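Type II restriction enzyme BsoBI (Geobacillus stearothermophilus, PDB 1DC1) cleaves double-stranded DNA at the degenerate sequence 5'-CYCGRG-3', cutting after the first cytosine, as a homodimeric type II restriction endonuclease. Local coordinates at residues D[239-244]-D[305-310]; D[211-216]-D[278-283]; D[140-145]-D[311-316]. One frame throughout, in Å; residues are numbered along the deposited sequence. Where two conformers were deposited one is given.

Interactions 1 and 2 border the DNA; interaction 3 lies behind them, its nearest atom about 9 Å from it. Interactions 1 and 2, centres about 8 Å apart, interleave in a single sheet: strand 235-242 lies between strands 213-217 and 276-281, and K242 N reaches I280 O across 2.8 Å. Together they bring in D212, E240 and K242, the predicted magnesium site. Interaction 3 pairs two helices against one face of this sheet; I213 CD1 meets L142 CD2 at 3.6 Å, and I280 CD1 meets L316 CD2, also at 3.6 Å. Interaction 1 joins interaction 3 where strand 303-306 leads into helix 310-321, with N306 N 2.8 Å from Q312 OE1.

Interaction 1: residues D[239-244]-D[305-310]; sequences GELKGG and ANLTKT. With nucleotides of chain A.
G243 and L307 mark the nearest backbone approach of 239-244 and 305-310, with their CA atoms 7.4 Å apart. The two strands involved, 235-242 and 303-306, are not neighbours: strand 276-281 runs between them, parallel to both, and the contact is made over its end. This is the sheet of a PD-(D/E)XK nuclease, and E240 and K242 fit the (D/E)XK part of that motif; both are predicted magnesium-site residues. Beyond strand 303-306 the chain makes a type I turn from N306 to K309, closed by K309 N donating to N306 O at 3.0 Å, and K309 is the N-cap of the following helix.

L307 reaches across from this turn. A chi1 of -173° swings its side chain out, bringing CD2 to 4.1 Å from L241 CD1, the two side chains crossing at about a right angle, and to 4.2 Å from G243 CA. I280 of the intervening strand touches both leucines and continues the apolar patch; the two segments meet by van der Waals packing of L307 on L241 and the G243 backbone. The DNA takes up another part of 239-244. G243 N donates to OP1 of DC7 of chain A at 2.7 Å (148° at the hydrogen), while a CB on G244 would clash with OP2 of DG8 of chain A. K242, its chain bent at three successive torsions, passes CE 3.3 Å from OP2 of DC7 of chain A, and its NZ forms a salt bridge with a DNA phosphate.

An Asx turn braces the chain at N306-T308: N306 OD1 accepts T308 N at 2.8 Å in the carbonyl plane, and also T308 OG1 at 2.7 Å from a donor 39° above that plane.

Interaction 2: residues D[211-216]-D[278-283]; sequences VDICLF and IFIGAA. With nucleotides of chain A.
The predicted metal site of the nuclease sheet adjoins this contact, in which I213 of strand 213-217 meets I278 and I280 of strand 276-281. Strand 235-242 separates the two, so they join through side chains over it: their nearest CA atoms, I213 and I278, are 8.9 Å apart. I213 CD1 sits 4.2 Å from I280 CD1, the side chains crossing at about a right angle, and 4.5 Å from I278 CD1. In both I213 (chi1 -57°) and I280, CG1 is anti to the carbonyl carbon, which sends each CD1 out to meet the other, and L241 lies against both side chains.

The carboxylate of D212, at the corner where the chain enters strand 213-217, meets the DNA backbone. Its OD1 is 2.6 Å from OP1 of DT6 of chain A, while OD2 accepts the backbone N of L241 and D212 N donates to E240 OE1. Replacing this aspartate by an alanine is likely to leave L241 N without its acceptor and the predicted magnesium site short of a carboxylate. An aspartate at the corner leading into a strand, beside a Glu-X-Lys on the next strand and against a DNA phosphate, is the active-site arrangement of the PD-(D/E)XK nucleases.

Interaction 3: residues D[140-145]-D[311-316]; sequences QKLTRA and EQVGSL
Apolar packing between A145 and V313 carries the contact of helix 110-152 with helix 310-321. A145 CB points at the opposing helix and stops 3.6 Å from V313 CG1. V313 CG1 also meets L142 CD1 at 4.3 Å, so V313 rests against two residues one helical turn apart. Chi1 of 174° turns the CG1 branch of V313 to helix 110-152; the other branch packs back on the turn before its own helix, V313 CG2 lying 3.7 Å from L307 CA. The backbones come closest at A145 and G314, with CA atoms 6.3 Å apart; the small A145 side chain is consistent with this. C317, a turn on from V313, touches both L142 and A145.

Both helices lie on one face of the central sheet of this PD-(D/E)XK nuclease. L142 packs on I280 of strand 276-281, and L316 on I278 and I280 of that strand and on A305 of strand 303-306.

Hydrogen bonds and ion pairs tie each helix to its surroundings. K141, fully extended, carries NZ to the backbone O of L307, in the turn before helix 310-321. On the same helix the R144 guanidinium forms salt bridges through NH1 to E181 OE1 and through NH2 to D177 OD1.

Interaction 1: residues D[239-244]-D[305-310]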
loop_
_atom_site.group_PDB
_atom_site.type_symbol
_atom_site.label_atom_id
_atom_site.label_comp_id
_atom_site.label_asym_id
_atom_site.label_seq_id
_atom_site.Cartn_x
_atom_site.Cartn_y
_atom_site.Cartn_z
ATOM N N GLY D 239 12.688 13.809 -8.717
ATOM C CA GLY D 239 11.316 13.554 -9.080
ATOM C C GLY D 239 10.806 12.222 -8.590
ATOM O O GLY D 239 11.589 11.318 -8.291
ATOM N N GLU D 240 9.489 12.119 -8.499
ATOM C CA GLU D 240 8.819 10.901 -8.058
ATOM C C GLU D 240 8.149 10.338 -9.300
ATOM O O GLU D 240 7.659 11.080 -10.138
ATOM C CB GLU D 240 7.764 11.204 -6.984
ATOM C CG GLU D 240 8.106 10.831 -5.506
ATOM C CD GLU D 240 9.618 10.820 -5.132
ATOM O OE1 GLU D 240 10.344 9.914 -5.606
ATOM O OE2 GLU D 240 10.084 11.694 -4.340
ATOM N N LEU D 241 8.142 9.016 -9.427
ATOM C CA LEU D 241 7.558 8.338 -10.599
ATOM C C LEU D 241 6.681 7.216 -10.080
ATOM O O LEU D 241 7.195 6.313 -9.450
ATOM C CB LEU D 241 8.686 7.759 -11.490
ATOM C CG LEU D 241 8.395 6.761 -12.631
ATOM C CD1 LEU D 241 7.463 7.402 -13.656
ATOM C CD2 LEU D 241 9.711 6.337 -13.329
ATOM N N LYS D 242 5.366 7.295 -10.326
ATOM C CA LYS D 242 4.390 6.284 -9.870
ATOM C C LYS D 242 3.834 5.525 -11.077
ATOM O O LYS D 242 3.156 6.112 -11.925
ATOM C CB LYS D 242 3.274 6.968 -9.105
ATOM C CG LYS D 242 3.791 8.092 -8.220
ATOM C CD LYS D 242 3.712 7.759 -6.777
ATOM C CE LYS D 242 4.554 6.597 -6.447
ATOM N NZ LYS D 242 5.831 7.096 -5.878
ATOM N N GLY D 243 4.171 4.238 -11.172
ATOM C CA GLY D 243 3.732 3.437 -12.290
ATOM C C GLY D 243 2.463 2.650 -12.025
ATOM O O GLY D 243 2.049 1.847 -12.841
ATOM N N GLY D 244 1.860 2.852 -10.867
ATOM C CA GLY D 244 0.646 2.124 -10.574
ATOM C C GLY D 244 -0.482 2.481 -11.531
ATOM O O GLY D 244 -0.623 3.627 -11.982
ATOM N N ALA D 305 3.834 14.796 -15.708
ATOM C CA ALA D 305 3.310 14.129 -16.877
ATOM C C ALA D 305 2.510 12.888 -16.456
ATOM O O ALA D 305 2.798 12.281 -15.427
ATOM C CB ALA D 305 4.432 13.729 -17.821
ATOM N N ASN D 306 1.465 12.569 -17.219
ATOM C CA ASN D 306 0.724 11.362 -16.971
ATOM C C ASN D 306 1.482 10.319 -17.826
ATOM O O ASN D 306 1.564 10.440 -19.071
ATOM C CB ASN D 306 -0.705 11.459 -17.461
ATOM C CG ASN D 306 -1.461 10.213 -17.182
ATOM O OD1 ASN D 306 -1.071 9.111 -17.598
ATOM N ND2 ASN D 306 -2.541 10.353 -16.445
ATOM N N LEU D 307 2.045 9.311 -17.147
ATOM C CA LEU D 307 2.847 8.262 -17.769
ATOM C C LEU D 307 2.106 7.439 -18.841
ATOM O O LEU D 307 2.750 6.837 -19.692
ATOM C CB LEU D 307 3.471 7.351 -16.674
ATOM C CG LEU D 307 4.508 6.260 -17.071
ATOM C CD1 LEU D 307 5.852 6.876 -17.488
ATOM C CD2 LEU D 307 4.736 5.298 -15.894
ATOM N N THR D 308 0.779 7.413 -18.836
ATOM C CA THR D 308 0.067 6.641 -19.867
ATOM C C THR D 308 -0.163 7.464 -21.148
ATOM O O THR D 308 -0.699 6.946 -22.133
ATOM C CB THR D 308 -1.307 6.129 -19.366
ATOM O OG1 THR D 308 -2.204 7.225 -19.247
ATOM C CG2 THR D 308 -1.159 5.430 -18.000
ATOM N N LYS D 309 0.245 8.742 -21.130
ATOM C CA LYS D 309 0.079 9.631 -22.267
ATOM C C LYS D 309 1.416 9.995 -22.889
ATOM O O LYS D 309 2.181 10.850 -22.412
ATOM C CB LYS D 309 -0.672 10.852 -21.835
ATOM C CG LYS D 309 -1.986 10.513 -21.163
ATOM C CD LYS D 309 -2.778 11.761 -20.832
ATOM C CE LYS D 309 -3.983 11.442 -19.977
ATOM N NZ LYS D 309 -5.076 12.428 -20.205
ATOM N N THR D 310 1.673 9.286 -23.973
ATOM C CA THR D 310 2.884 9.437 -24.774
ATOM C C THR D 310 3.354 10.838 -25.075
ATOM O O THR D 310 4.547 11.130 -24.974
ATOM C CB THR D 310 2.691 8.779 -26.128
ATOM O OG1 THR D 310 1.960 7.572 -25.932
ATOM C CG2 THR D 310 4.017 8.506 -26.789
ATOM P P DC A 7 5.197 2.196 -8.058
ATOM O OP1 DC A 7 5.142 2.381 -9.519
ATOM O OP2 DC A 7 5.106 3.384 -7.158
ATOM O "O5'" DC A 7 4.032 1.218 -7.619
ATOM C "C5'" DC A 7 3.842 -0.063 -8.262
ATOM C "C4'" DC A 7 2.660 -0.781 -7.647
ATOM O "O4'" DC A 7 2.868 -1.062 -6.228
ATOM C "C3'" DC A 7 1.320 -0.038 -7.762
ATOM O "O3'" DC A 7 0.304 -0.969 -8.062
ATOM C "C2'" DC A 7 1.056 0.425 -6.347
ATOM C "C1'" DC A 7 1.723 -0.642 -5.496
ATOM N N1 DC A 7 2.141 -0.119 -4.181
ATOM C C2 DC A 7 1.724 -0.802 -3.005
ATOM O O2 DC A 7 1.210 -1.943 -3.108
ATOM N N3 DC A 7 1.919 -0.215 -1.790
ATOM C C4 DC A 7 2.570 0.957 -1.716
ATOM N N4 DC A 7 2.724 1.517 -0.511
ATOM C C5 DC A 7 3.096 1.614 -2.891
ATOM C C6 DC A 7 2.861 1.048 -4.080
ATOM P P DG A 8 -0.965 -0.572 -8.971
ATOM O OP1 DG A 8 -0.635 -0.860 -10.357
ATOM O OP2 DG A 8 -1.520 0.739 -8.607
ATOM O "O5'" DG A 8 -1.999 -1.719 -8.562
ATOM C "C5'" DG A 8 -1.612 -3.134 -8.561
ATOM C "C4'" DG A 8 -2.318 -3.855 -7.434
ATOM O "O4'" DG A 8 -1.854 -3.294 -6.183
ATOM C "C3'" DG A 8 -3.847 -3.677 -7.453
ATOM O "O3'" DG A 8 -4.486 -4.822 -6.858
ATOM C "C2'" DG A 8 -4.052 -2.521 -6.486
ATOM C "C1'" DG A 8 -2.950 -2.789 -5.441
ATOM N N9 DG A 8 -2.513 -1.616 -4.678
ATOM C C8 DG A 8 -2.274 -0.355 -5.186
ATOM N N7 DG A 8 -1.965 0.521 -4.265
ATOM C C5 DG A 8 -1.975 -0.203 -3.072
ATOM C C6 DG A 8 -1.746 0.225 -1.707
ATOM O O6 DG A 8 -1.483 1.348 -1.295
ATOM N N1 DG A 8 -1.877 -0.825 -0.799
ATOM C C2 DG A 8 -2.200 -2.125 -1.139
ATOM N N2 DG A 8 -2.263 -3.016 -0.144
ATOM N N3 DG A 8 -2.439 -2.532 -2.395
ATOM C C4 DG A 8 -2.304 -1.529 -3.306
#

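Interaction 2: residues D[211-216]-D[278-283]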
loop_
_atom_site.group_PDB
_atom_site.type_symbol
_atom_site.label_atom_id
_atom_site.label_comp_id
_atom_site.label_asym_id
_atom_site.label_seq_id
_atom_site.Cartn_x
_atom_site.Cartn_y
_atom_site.Cartn_z
ATOM N N VAL D 211 15.060 8.721 -3.571
ATOM C CA VAL D 211 14.302 9.482 -4.564
ATOM C C VAL D 211 14.244 8.656 -5.837
ATOM O O VAL D 211 15.228 8.058 -6.246
ATOM C CB VAL D 211 14.949 10.867 -4.847
ATOM C CG1 VAL D 211 14.044 11.644 -5.762
ATOM C CG2 VAL D 211 15.095 11.696 -3.498
ATOM N N ASP D 212 13.086 8.613 -6.469
ATOM C CA ASP D 212 12.926 7.789 -7.682
ATOM C C ASP D 212 13.852 8.207 -8.806
ATOM O O ASP D 212 14.533 7.364 -9.397
ATOM C CB ASP D 212 11.489 7.870 -8.221
ATOM C CG ASP D 212 10.470 7.209 -7.303
ATOM O OD1 ASP D 212 10.827 6.320 -6.464
ATOM O OD2 ASP D 212 9.301 7.605 -7.431
ATOM N N ILE D 213 13.853 9.516 -9.100
ATOM C CA ILE D 213 14.614 10.094 -10.225
ATOM C C ILE D 213 15.487 11.237 -9.746
ATOM O O ILE D 213 14.986 12.148 -9.066
ATOM C CB ILE D 213 13.660 10.687 -11.290
ATOM C CG1 ILE D 213 12.701 9.595 -11.785
ATOM C CG2 ILE D 213 14.472 11.415 -12.417
ATOM C CD1 ILE D 213 11.567 10.127 -12.555
ATOM N N CYS D 214 16.765 11.203 -10.138
ATOM C CA CYS D 214 17.730 12.234 -9.794
ATOM C C CYS D 214 18.530 12.608 -11.016
ATOM O O CYS D 214 19.051 11.718 -11.669
ATOM C CB CYS D 214 18.675 11.721 -8.712
ATOM S SG CYS D 214 17.961 11.657 -7.017
ATOM N N LEU D 215 18.614 13.905 -11.312
ATOM C CA LEU D 215 19.392 14.407 -12.446
ATOM C C LEU D 215 20.514 15.201 -11.879
ATOM O O LEU D 215 20.282 16.152 -11.151
ATOM C CB LEU D 215 18.584 15.315 -13.377
ATOM C CG LEU D 215 19.296 15.720 -14.704
ATOM C CD1 LEU D 215 19.582 14.471 -15.493
ATOM C CD2 LEU D 215 18.449 16.620 -15.574
ATOM N N PHE D 216 21.743 14.824 -12.227
ATOM C CA PHE D 216 22.936 15.495 -11.715
ATOM C C PHE D 216 23.612 16.329 -12.741
ATOM O O PHE D 216 23.645 15.967 -13.909
ATOM C CB PHE D 216 23.990 14.510 -11.261
ATOM C CG PHE D 216 23.586 13.735 -10.090
ATOM C CD1 PHE D 216 23.766 14.249 -8.806
ATOM C CD2 PHE D 216 22.995 12.488 -10.259
ATOM C CE1 PHE D 216 23.361 13.525 -7.701
ATOM C CE2 PHE D 216 22.580 11.744 -9.166
ATOM C CZ PHE D 216 22.762 12.258 -7.887
ATOM N N ILE D 278 9.722 17.117 -10.088
ATOM C CA ILE D 278 8.695 16.631 -11.012
ATOM C C ILE D 278 7.922 15.455 -10.396
ATOM O O ILE D 278 8.397 14.782 -9.484
ATOM C CB ILE D 278 9.290 16.181 -12.450
ATOM C CG1 ILE D 278 10.149 14.905 -12.322
ATOM C CG2 ILE D 278 10.073 17.313 -13.105
ATOM C CD1 ILE D 278 10.685 14.384 -13.673
ATOM N N PHE D 279 6.709 15.261 -10.903
ATOM C CA PHE D 279 5.853 14.152 -10.525
ATOM C C PHE D 279 5.315 13.538 -11.812
ATOM O O PHE D 279 4.720 14.238 -12.638
ATOM C CB PHE D 279 4.663 14.577 -9.684
ATOM C CG PHE D 279 3.774 13.426 -9.336
ATOM C CD1 PHE D 279 4.116 12.563 -8.289
ATOM C CD2 PHE D 279 2.646 13.130 -10.107
ATOM C CE1 PHE D 279 3.356 11.415 -8.016
ATOM C CE2 PHE D 279 1.864 11.964 -9.831
ATOM C CZ PHE D 279 2.231 11.121 -8.792
ATOM N N ILE D 280 5.526 12.241 -11.990
ATOM C CA ILE D 280 5.026 11.534 -13.169
ATOM C C ILE D 280 4.200 10.384 -12.614
ATOM O O ILE D 280 4.669 9.644 -11.774
ATOM C CB ILE D 280 6.187 10.941 -14.018
ATOM C CG1 ILE D 280 7.131 12.062 -14.459
ATOM C CG2 ILE D 280 5.650 10.130 -15.198
ATOM C CD1 ILE D 280 8.485 11.541 -14.994
ATOM N N GLY D 281 2.962 10.251 -13.072
ATOM C CA GLY D 281 2.128 9.171 -12.570
ATOM C C GLY D 281 1.259 8.537 -13.645
ATOM O O GLY D 281 0.784 9.237 -14.510
ATOM N N ALA D 282 1.055 7.219 -13.594
ATOM C CA ALA D 282 0.178 6.554 -14.566
ATOM C C ALA D 282 -1.318 6.643 -14.135
ATOM O O ALA D 282 -2.216 6.656 -14.988
ATOM C CB ALA D 282 0.625 5.063 -14.767
ATOM N N ALA D 283 -1.581 6.707 -12.828
ATOM C CA ALA D 283 -2.944 6.819 -12.285
ATOM C C ALA D 283 -3.114 8.211 -11.674
ATOM O O ALA D 283 -2.626 8.493 -10.576
ATOM C CB ALA D 283 -3.165 5.761 -11.229
ATOM P P DT A 6 8.436 4.519 -4.229
ATOM O OP1 DT A 6 8.678 5.361 -5.396
ATOM O OP2 DT A 6 7.275 4.786 -3.317
ATOM O "O5'" DT A 6 8.194 3.020 -4.716
ATOM C "C5'" DT A 6 8.878 2.494 -5.871
ATOM C "C4'" DT A 6 8.355 1.110 -6.190
ATOM O "O4'" DT A 6 8.651 0.180 -5.121
ATOM C "C3'" DT A 6 6.841 1.047 -6.359
ATOM O "O3'" DT A 6 6.527 1.399 -7.705
ATOM C "C2'" DT A 6 6.552 -0.413 -6.069
ATOM C "C1'" DT A 6 7.598 -0.773 -5.022
ATOM N N1 DT A 6 7.021 -0.677 -3.684
ATOM C C2 DT A 6 6.395 -1.789 -3.176
ATOM O O2 DT A 6 6.253 -2.838 -3.797
ATOM N N3 DT A 6 5.924 -1.632 -1.905
ATOM C C4 DT A 6 5.984 -0.500 -1.130
ATOM O O4 DT A 6 5.565 -0.544 0.014
ATOM C C5 DT A 6 6.582 0.657 -1.769
ATOM C C7 DT A 6 6.572 1.982 -1.075
ATOM C C6 DT A 6 7.091 0.498 -2.974
#

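Interaction 3: residues D[140-145]-D[311-316]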
loop_
_atom_site.group_PDB
_atom_site.type_symbol
_atom_site.label_atom_id
_atom_site.label_comp_id
_atom_site.label_asym_id
_atom_site.label_seq_id
_atom_site.Cartn_x
_atom_site.Cartn_y
_atom_site.Cartn_z
ATOM N N GLN D 140 11.343 1.454 -16.493
ATOM C CA GLN D 140 11.806 1.092 -17.830
ATOM C C GLN D 140 11.149 1.904 -18.951
ATOM O O GLN D 140 11.806 2.237 -19.961
ATOM C CB GLN D 140 11.599 -0.394 -18.085
ATOM C CG GLN D 140 12.523 -1.236 -17.209
ATOM C CD GLN D 140 12.163 -2.698 -17.280
ATOM O OE1 GLN D 140 11.487 -3.131 -18.207
ATOM N NE2 GLN D 140 12.616 -3.467 -16.308
ATOM N N LYS D 141 9.866 2.220 -18.766
ATOM C CA LYS D 141 9.114 2.995 -19.737
ATOM C C LYS D 141 9.674 4.414 -19.837
ATOM O O LYS D 141 9.829 4.933 -20.945
ATOM C CB LYS D 141 7.658 3.060 -19.317
ATOM C CG LYS D 141 6.847 3.883 -20.280
ATOM C CD LYS D 141 5.402 3.577 -20.082
ATOM C CE LYS D 141 4.566 4.408 -21.022
ATOM N NZ LYS D 141 3.139 4.076 -20.834
ATOM N N LEU D 142 9.979 5.025 -18.682
ATOM C CA LEU D 142 10.521 6.360 -18.698
ATOM C C LEU D 142 11.916 6.356 -19.341
ATOM O O LEU D 142 12.251 7.244 -20.113
ATOM C CB LEU D 142 10.620 6.929 -17.291
ATOM C CG LEU D 142 11.065 8.404 -17.313
ATOM C CD1 LEU D 142 9.931 9.230 -17.900
ATOM C CD2 LEU D 142 11.435 8.914 -15.916
ATOM N N THR D 143 12.739 5.357 -19.023
ATOM C CA THR D 143 14.080 5.275 -19.603
ATOM C C THR D 143 13.989 5.115 -21.136
ATOM O O THR D 143 14.760 5.729 -21.883
ATOM C CB THR D 143 14.890 4.084 -19.028
ATOM O OG1 THR D 143 15.172 4.324 -17.656
ATOM C CG2 THR D 143 16.214 3.949 -19.730
ATOM N N ARG D 144 13.054 4.287 -21.599
ATOM C CA ARG D 144 12.890 4.080 -23.041
ATOM C C ARG D 144 12.560 5.420 -23.681
ATOM O O ARG D 144 13.083 5.731 -24.756
ATOM C CB ARG D 144 11.768 3.072 -23.321
ATOM C CG ARG D 144 11.496 2.806 -24.779
ATOM C CD ARG D 144 12.628 1.944 -25.331
ATOM N NE ARG D 144 13.550 2.727 -26.163
ATOM C CZ ARG D 144 14.735 2.310 -26.617
ATOM N NH1 ARG D 144 15.206 1.096 -26.336
ATOM N NH2 ARG D 144 15.420 3.118 -27.412
ATOM N N ALA D 145 11.693 6.213 -23.041
ATOM C CA ALA D 145 11.331 7.540 -23.574
ATOM C C ALA D 145 12.559 8.505 -23.606
ATOM O O ALA D 145 12.745 9.263 -24.551
ATOM C CB ALA D 145 10.194 8.135 -22.752
ATOM N N GLU D 311 2.434 11.706 -25.477
ATOM C CA GLU D 311 2.858 13.042 -25.810
ATOM C C GLU D 311 3.369 13.786 -24.604
ATOM O O GLU D 311 4.279 14.610 -24.750
ATOM C CB GLU D 311 1.728 13.822 -26.443
ATOM C CG GLU D 311 1.471 13.470 -27.868
ATOM C CD GLU D 311 0.273 14.219 -28.428
ATOM O OE1 GLU D 311 -0.862 14.027 -27.910
ATOM O OE2 GLU D 311 0.481 14.999 -29.384
ATOM N N GLN D 312 2.811 13.499 -23.419
ATOM C CA GLN D 312 3.250 14.189 -22.205
ATOM C C GLN D 312 4.581 13.686 -21.800
ATOM O O GLN D 312 5.469 14.451 -21.456
ATOM C CB GLN D 312 2.262 13.990 -21.041
ATOM C CG GLN D 312 0.909 14.575 -21.375
ATOM C CD GLN D 312 -0.078 14.626 -20.219
ATOM O OE1 GLN D 312 0.249 14.327 -19.069
ATOM N NE2 GLN D 312 -1.325 15.003 -20.543
ATOM N N VAL D 313 4.724 12.373 -21.851
ATOM C CA VAL D 313 5.992 11.764 -21.461
ATOM C C VAL D 313 7.102 12.262 -22.383
ATOM O O VAL D 313 8.170 12.657 -21.913
ATOM C CB VAL D 313 5.900 10.191 -21.488
ATOM C CG1 VAL D 313 7.273 9.530 -21.220
ATOM C CG2 VAL D 313 4.869 9.746 -20.444
ATOM N N GLY D 314 6.833 12.270 -23.688
ATOM C CA GLY D 314 7.832 12.723 -24.651
ATOM C C GLY D 314 8.269 14.158 -24.444
ATOM O O GLY D 314 9.458 14.467 -24.465
ATOM N N SER D 315 7.291 15.037 -24.245
ATOM C CA SER D 315 7.544 16.446 -24.018
ATOM C C SER D 315 8.374 16.591 -22.739
ATOM O O SER D 315 9.340 17.331 -22.716
ATOM C CB SER D 315 6.170 17.163 -23.900
ATOM O OG SER D 315 6.281 18.466 -23.361
ATOM N N LEU D 316 8.012 15.860 -21.682
ATOM C CA LEU D 316 8.734 15.988 -20.415
ATOM C C LEU D 316 10.180 15.510 -20.570
ATOM O O LEU D 316 11.097 16.134 -20.045
ATOM C CB LEU D 316 7.991 15.188 -19.331
ATOM C CG LEU D 316 8.564 15.338 -17.919
ATOM C CD1 LEU D 316 7.462 15.663 -16.932
ATOM C CD2 LEU D 316 9.249 14.048 -17.532
#